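Local coordinates for petrobactin biosynthesis protein AsbB (PDB 3TO3) that catalyses the ATP-dependent condensation of spermidine with citryl-spermidine intermediates, a step in making the siderophore petrobactin, at residues Y227-Y241 with Q264-D276. Numbering follows the deposited sequence.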
loop_
_atom_site.group_PDB
_atom_site.type_symbol
_atom_site.label_atom_id
_atom_site.label_comp_id
_atom_site.label_asym_id
_atom_site.label_seq_id
_atom_site.Cartn_x
_atom_site.Cartn_y
_atom_site.Cartn_z
ATOM N N TYR B 227 -27.088 21.998 -5.336
ATOM C CA TYR B 227 -26.699 20.714 -4.768
ATOM C C TYR B 227 -27.947 19.975 -4.287
ATOM O O TYR B 227 -28.119 18.778 -4.550
ATOM C CB TYR B 227 -25.689 20.896 -3.626
ATOM C CG TYR B 227 -24.250 21.109 -4.084
ATOM C CD1 TYR B 227 -23.900 20.951 -5.423
ATOM C CD2 TYR B 227 -23.240 21.445 -3.172
ATOM C CE1 TYR B 227 -22.589 21.126 -5.848
ATOM C CE2 TYR B 227 -21.914 21.621 -3.592
ATOM C CZ TYR B 227 -21.597 21.455 -4.929
ATOM O OH TYR B 227 -20.295 21.626 -5.376
ATOM N N LYS B 228 -28.833 20.685 -3.599
ATOM C CA LYS B 228 -30.057 20.061 -3.115
ATOM C C LYS B 228 -30.952 19.593 -4.249
ATOM O O LYS B 228 -31.652 18.599 -4.106
ATOM C CB LYS B 228 -30.798 20.962 -2.120
ATOM C CG LYS B 228 -30.017 21.070 -0.804
ATOM C CD LYS B 228 -30.576 22.079 0.194
ATOM C CE LYS B 228 -29.663 22.141 1.434
ATOM N NZ LYS B 228 -30.025 23.273 2.335
ATOM N N GLU B 229 -30.917 20.281 -5.385
ATOM C CA GLU B 229 -31.808 19.921 -6.483
ATOM C C GLU B 229 -31.282 18.690 -7.183
ATOM O O GLU B 229 -32.044 17.934 -7.774
ATOM C CB GLU B 229 -31.978 21.070 -7.480
ATOM C CG GLU B 229 -33.415 21.595 -7.586
ATOM C CD GLU B 229 -34.381 20.584 -8.217
ATOM O OE1 GLU B 229 -33.918 19.565 -8.787
ATOM O OE2 GLU B 229 -35.609 20.813 -8.142
ATOM N N ARG B 230 -29.971 18.491 -7.125
ATOM C CA ARG B 230 -29.374 17.313 -7.734
ATOM C C ARG B 230 -29.730 16.044 -6.942
ATOM O O ARG B 230 -30.177 15.061 -7.512
ATOM C CB ARG B 230 -27.857 17.487 -7.890
ATOM C CG ARG B 230 -27.143 16.215 -8.277
ATOM C CD ARG B 230 -25.762 16.483 -8.851
ATOM N NE ARG B 230 -24.816 15.406 -8.542
ATOM C CZ ARG B 230 -24.936 14.150 -8.976
ATOM N NH1 ARG B 230 -25.971 13.804 -9.742
ATOM N NH2 ARG B 230 -24.023 13.232 -8.637
ATOM N N ILE B 231 -29.545 16.088 -5.626
ATOM C CA ILE B 231 -29.927 15.005 -4.730
ATOM C C ILE B 231 -31.399 14.649 -4.906
ATOM O O ILE B 231 -31.756 13.484 -4.986
ATOM C CB ILE B 231 -29.671 15.409 -3.258
ATOM C CG1 ILE B 231 -28.200 15.754 -3.040
ATOM C CG2 ILE B 231 -30.102 14.316 -2.290
ATOM C CD1 ILE B 231 -27.892 16.343 -1.668
ATOM N N HIS B 232 -32.254 15.661 -4.980
ATOM C CA HIS B 232 -33.694 15.432 -5.095
ATOM C C HIS B 232 -34.094 14.702 -6.367
ATOM O O HIS B 232 -35.055 13.948 -6.370
ATOM C CB HIS B 232 -34.486 16.736 -4.995
ATOM C CG HIS B 232 -35.965 16.534 -5.051
ATOM N ND1 HIS B 232 -36.684 16.016 -3.994
ATOM C CD2 HIS B 232 -36.860 16.753 -6.043
ATOM C CE1 HIS B 232 -37.961 15.942 -4.327
ATOM N NE2 HIS B 232 -38.094 16.379 -5.567
ATOM N N SER B 233 -33.347 14.925 -7.441
ATOM C CA SER B 233 -33.651 14.323 -8.733
ATOM C C SER B 233 -33.064 12.914 -8.838
ATOM O O SER B 233 -33.210 12.243 -9.857
ATOM C CB SER B 233 -33.102 15.196 -9.853
ATOM O OG SER B 233 -31.682 15.195 -9.809
HETATM N N MSE B 234 -32.359 12.489 -7.799
HETATM C CA MSE B 234 -31.959 11.090 -7.656
HETATM C C MSE B 234 -32.941 10.334 -6.782
HETATM O O MSE B 234 -32.661 9.216 -6.357
HETATM C CB MSE B 234 -30.567 10.963 -7.080
HETATM C CG MSE B 234 -29.596 11.853 -7.764
HETATM SE SE MSE B 234 -27.903 11.752 -6.870
HETATM C CE MSE B 234 -27.233 10.198 -7.921
ATOM N N GLY B 235 -34.035 10.994 -6.421
ATOM C CA GLY B 235 -35.036 10.384 -5.573
ATOM C C GLY B 235 -34.588 10.255 -4.132
ATOM O O GLY B 235 -35.015 9.351 -3.415
ATOM N N CYS B 236 -33.742 11.178 -3.694
ATOM C CA CYS B 236 -33.298 11.177 -2.321
ATOM C C CYS B 236 -33.752 12.460 -1.673
ATOM O O CYS B 236 -34.056 13.431 -2.347
ATOM C CB CYS B 236 -31.775 11.036 -2.250
ATOM S SG CYS B 236 -31.186 9.481 -2.968
ATOM N N ASP B 237 -33.824 12.448 -0.353
ATOM C CA ASP B 237 -34.352 13.577 0.373
ATOM C C ASP B 237 -33.202 14.443 0.878
ATOM O O ASP B 237 -32.508 14.094 1.834
ATOM C CB ASP B 237 -35.218 13.062 1.526
ATOM C CG ASP B 237 -35.780 14.171 2.394
ATOM O OD1 ASP B 237 -35.365 15.335 2.240
ATOM O OD2 ASP B 237 -36.628 13.859 3.257
ATOM N N PRO B 238 -33.043 15.625 0.275
ATOM C CA PRO B 238 -31.988 16.590 0.614
ATOM C C PRO B 238 -31.863 16.869 2.125
ATOM O O PRO B 238 -30.773 17.198 2.598
ATOM C CB PRO B 238 -32.436 17.857 -0.113
ATOM C CG PRO B 238 -33.348 17.397 -1.195
ATOM C CD PRO B 238 -34.001 16.149 -0.716
ATOM N N LYS B 239 -32.960 16.775 2.867
ATOM C CA LYS B 239 -32.912 16.989 4.316
ATOM C C LYS B 239 -32.248 15.841 5.104
ATOM O O LYS B 239 -32.012 15.978 6.299
ATOM C CB LYS B 239 -34.321 17.247 4.874
ATOM C CG LYS B 239 -35.060 18.429 4.248
ATOM C CD LYS B 239 -36.386 18.681 4.973
ATOM C CE LYS B 239 -37.417 19.359 4.082
ATOM N NZ LYS B 239 -38.002 18.400 3.090
ATOM N N GLN B 240 -31.959 14.718 4.445
ATOM C CA GLN B 240 -31.307 13.586 5.103
ATOM C C GLN B 240 -29.780 13.611 4.982
ATOM O O GLN B 240 -29.111 12.623 5.332
ATOM C CB GLN B 240 -31.839 12.248 4.588
ATOM C CG GLN B 240 -33.312 11.988 4.895
ATOM C CD GLN B 240 -33.523 11.462 6.297
ATOM O OE1 GLN B 240 -33.528 12.221 7.261
ATOM N NE2 GLN B 240 -33.694 10.150 6.419
ATOM N N TYR B 241 -29.233 14.696 4.431
ATOM C CA TYR B 241 -27.789 14.758 4.156
ATOM C C TYR B 241 -27.059 15.942 4.765
ATOM O O TYR B 241 -27.599 17.046 4.848
ATOM C CB TYR B 241 -27.536 14.780 2.653
ATOM C CG TYR B 241 -27.940 13.509 1.967
ATOM C CD1 TYR B 241 -26.994 12.580 1.589
ATOM C CD2 TYR B 241 -29.280 13.226 1.716
ATOM C CE1 TYR B 241 -27.360 11.411 0.966
ATOM C CE2 TYR B 241 -29.658 12.053 1.109
ATOM C CZ TYR B 241 -28.679 11.149 0.723
ATOM O OH TYR B 241 -29.029 9.976 0.102
ATOM N N GLN B 264 -23.223 3.301 -4.039
ATOM C CA GLN B 264 -24.317 2.534 -4.623
ATOM C C GLN B 264 -25.691 2.825 -3.979
ATOM O O GLN B 264 -26.701 2.953 -4.664
ATOM C CB GLN B 264 -23.996 1.027 -4.533
ATOM C CG GLN B 264 -25.226 0.093 -4.482
ATOM C CD GLN B 264 -25.915 0.059 -5.788
ATOM O OE1 GLN B 264 -25.303 0.398 -6.804
ATOM N NE2 GLN B 264 -27.198 -0.336 -5.799
ATOM N N ASP B 265 -25.723 2.872 -2.657
ATOM C CA ASP B 265 -26.955 3.065 -1.920
ATOM C C ASP B 265 -27.235 4.532 -1.543
ATOM O O ASP B 265 -28.161 4.814 -0.791
ATOM C CB ASP B 265 -27.074 2.091 -0.731
ATOM C CG ASP B 265 -26.158 2.444 0.427
ATOM O OD1 ASP B 265 -26.001 1.594 1.328
ATOM O OD2 ASP B 265 -25.601 3.563 0.449
ATOM N N LYS B 266 -26.414 5.449 -2.042
ATOM C CA LYS B 266 -26.613 6.877 -1.807
ATOM C C LYS B 266 -26.416 7.306 -0.369
ATOM O O LYS B 266 -26.890 8.354 0.036
ATOM C CB LYS B 266 -28.021 7.287 -2.267
ATOM C CG LYS B 266 -28.444 6.658 -3.589
ATOM C CD LYS B 266 -28.658 7.694 -4.675
ATOM C CE LYS B 266 -27.437 7.883 -5.577
ATOM N NZ LYS B 266 -27.315 6.792 -6.627
ATOM N N GLY B 267 -25.657 6.519 0.384
ATOM C CA GLY B 267 -25.099 6.969 1.646
ATOM C C GLY B 267 -24.171 8.157 1.408
ATOM O O GLY B 267 -24.004 9.021 2.278
ATOM N N ILE B 268 -23.557 8.168 0.222
ATOM C CA ILE B 268 -22.622 9.196 -0.204
ATOM C C ILE B 268 -22.952 9.609 -1.637
ATOM O O ILE B 268 -23.189 8.772 -2.515
ATOM C CB ILE B 268 -21.192 8.666 -0.191
ATOM C CG1 ILE B 268 -20.613 8.724 1.198
ATOM C CG2 ILE B 268 -20.311 9.517 -1.027
ATOM C CD1 ILE B 268 -19.261 8.036 1.207
ATOM N N ILE B 269 -22.998 10.904 -1.891
ATOM C CA ILE B 269 -23.341 11.350 -3.234
ATOM C C ILE B 269 -22.363 12.439 -3.640
ATOM O O ILE B 269 -22.143 13.405 -2.900
ATOM C CB ILE B 269 -24.762 11.939 -3.312
ATOM C CG1 ILE B 269 -25.808 10.938 -2.827
ATOM C CG2 ILE B 269 -25.069 12.397 -4.724
ATOM C CD1 ILE B 269 -27.219 11.523 -2.662
ATOM N N TYR B 270 -21.782 12.270 -4.821
ATOM C CA TYR B 270 -20.834 13.219 -5.346
ATOM C C TYR B 270 -21.581 14.451 -5.861
ATOM O O TYR B 270 -22.501 14.332 -6.654
ATOM C CB TYR B 270 -20.011 12.565 -6.465
ATOM C CG TYR B 270 -19.237 13.567 -7.294
ATOM C CD1 TYR B 270 -18.021 14.067 -6.870
ATOM C CD2 TYR B 270 -19.738 14.024 -8.506
ATOM C CE1 TYR B 270 -17.322 15.030 -7.637
ATOM C CE2 TYR B 270 -19.052 14.966 -9.269
ATOM C CZ TYR B 270 -17.847 15.460 -8.834
ATOM O OH TYR B 270 -17.186 16.407 -9.603
ATOM N N LEU B 271 -21.168 15.629 -5.420
ATOM C CA LEU B 271 -21.766 16.881 -5.877
ATOM C C LEU B 271 -20.878 17.596 -6.920
ATOM O O LEU B 271 -21.318 17.853 -8.040
ATOM C CB LEU B 271 -22.137 17.786 -4.703
ATOM C CG LEU B 271 -23.026 17.011 -3.739
ATOM C CD1 LEU B 271 -23.166 17.727 -2.363
ATOM C CD2 LEU B 271 -24.373 16.775 -4.402
ATOM N N GLY B 272 -19.657 17.958 -6.544
ATOM C CA GLY B 272 -18.748 18.618 -7.477
ATOM C C GLY B 272 -17.558 19.277 -6.800
ATOM O O GLY B 272 -17.179 18.904 -5.692
ATOM N N GLU B 273 -16.988 20.286 -7.448
ATOM C CA GLU B 273 -15.742 20.892 -6.987
ATOM C C GLU B 273 -15.991 22.230 -6.329
ATOM O O GLU B 273 -16.965 22.895 -6.659
ATOM C CB GLU B 273 -14.774 21.042 -8.160
ATOM C CG GLU B 273 -14.668 19.749 -8.961
ATOM C CD GLU B 273 -13.628 19.786 -10.053
ATOM O OE1 GLU B 273 -13.983 20.121 -11.205
ATOM O OE2 GLU B 273 -12.465 19.447 -9.761
ATOM N N SER B 274 -15.155 22.610 -5.362
ATOM C CA SER B 274 -15.326 23.926 -4.755
ATOM C C SER B 274 -15.117 25.032 -5.784
ATOM O O SER B 274 -14.423 24.829 -6.776
ATOM C CB SER B 274 -14.388 24.109 -3.565
ATOM O OG SER B 274 -13.069 23.771 -3.907
ATOM N N ALA B 275 -15.744 26.189 -5.569
ATOM C CA ALA B 275 -15.514 27.339 -6.441
ATOM C C ALA B 275 -14.093 27.849 -6.231
ATOM O O ALA B 275 -13.395 28.186 -7.175
ATOM C CB ALA B 275 -16.545 28.501 -6.143
ATOM N N ASP B 276 -13.682 27.926 -4.970
ATOM C CA ASP B 276 -12.360 28.444 -4.624
ATOM C C ASP B 276 -11.235 27.411 -4.817
ATOM O O ASP B 276 -11.453 26.191 -4.757
ATOM C CB ASP B 276 -12.354 29.001 -3.183
ATOM C CG ASP B 276 -13.307 30.211 -3.008
ATOM O OD1 ASP B 276 -13.808 30.753 -4.023
ATOM O OD2 ASP B 276 -13.547 30.632 -1.854
#
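Arg230 grips the backbone carbonyl of Tyr270 with two nitrogens of its guanidinium group. Arg230 NH2 makes the stronger bond, 2.7 Å from Tyr270 O, lying in the carbonyl plane with the oxygen at the guanidinium edge; NE adds a weak second bond to the same oxygen. With CG anti to the backbone N (chi1 169°) and a bend at chi3, the side chain brings this edge against the strand. The second polar tie lies at the start of 264-276, where Tyr241 OH donates to Lys266 O at 2.7 Å, the carbonyl oxygen sitting at the edge of the phenol ring. Lys266, at positive phi, folds its aliphatic chain back over the turn after the helix: Lys266 CD lies 3.5 Å from Cys236 SG, and its CE meets the methyl of selenomethionine Met234.

Between these ties, Ile269 fills the middle of the interface. Ile269 CG2 rests 3.6 Å from SE of Met234, while CD1 packs against Tyr241 CE1 and, more loosely, Ile231 CG2. Farther along, Leu271 lays its CB over the centre of the Tyr227 ring in a CH-pi contact, 3.6 Å from the centroid, and its CD2 loosely touches Ile231 CG1. Phe243, reached by Tyr227, Ile231 and Leu271, extends this apolar core. Leu271 and Gly272 form a classic beta bulge opposite Trp193.

Helical segment 227-232 thus runs at 146° to edge strand 268-273, roughly antiparallel: a helix packed on one face of a three-stranded antiparallel sheet, within the IucA/IucC family region and away from the ATP site.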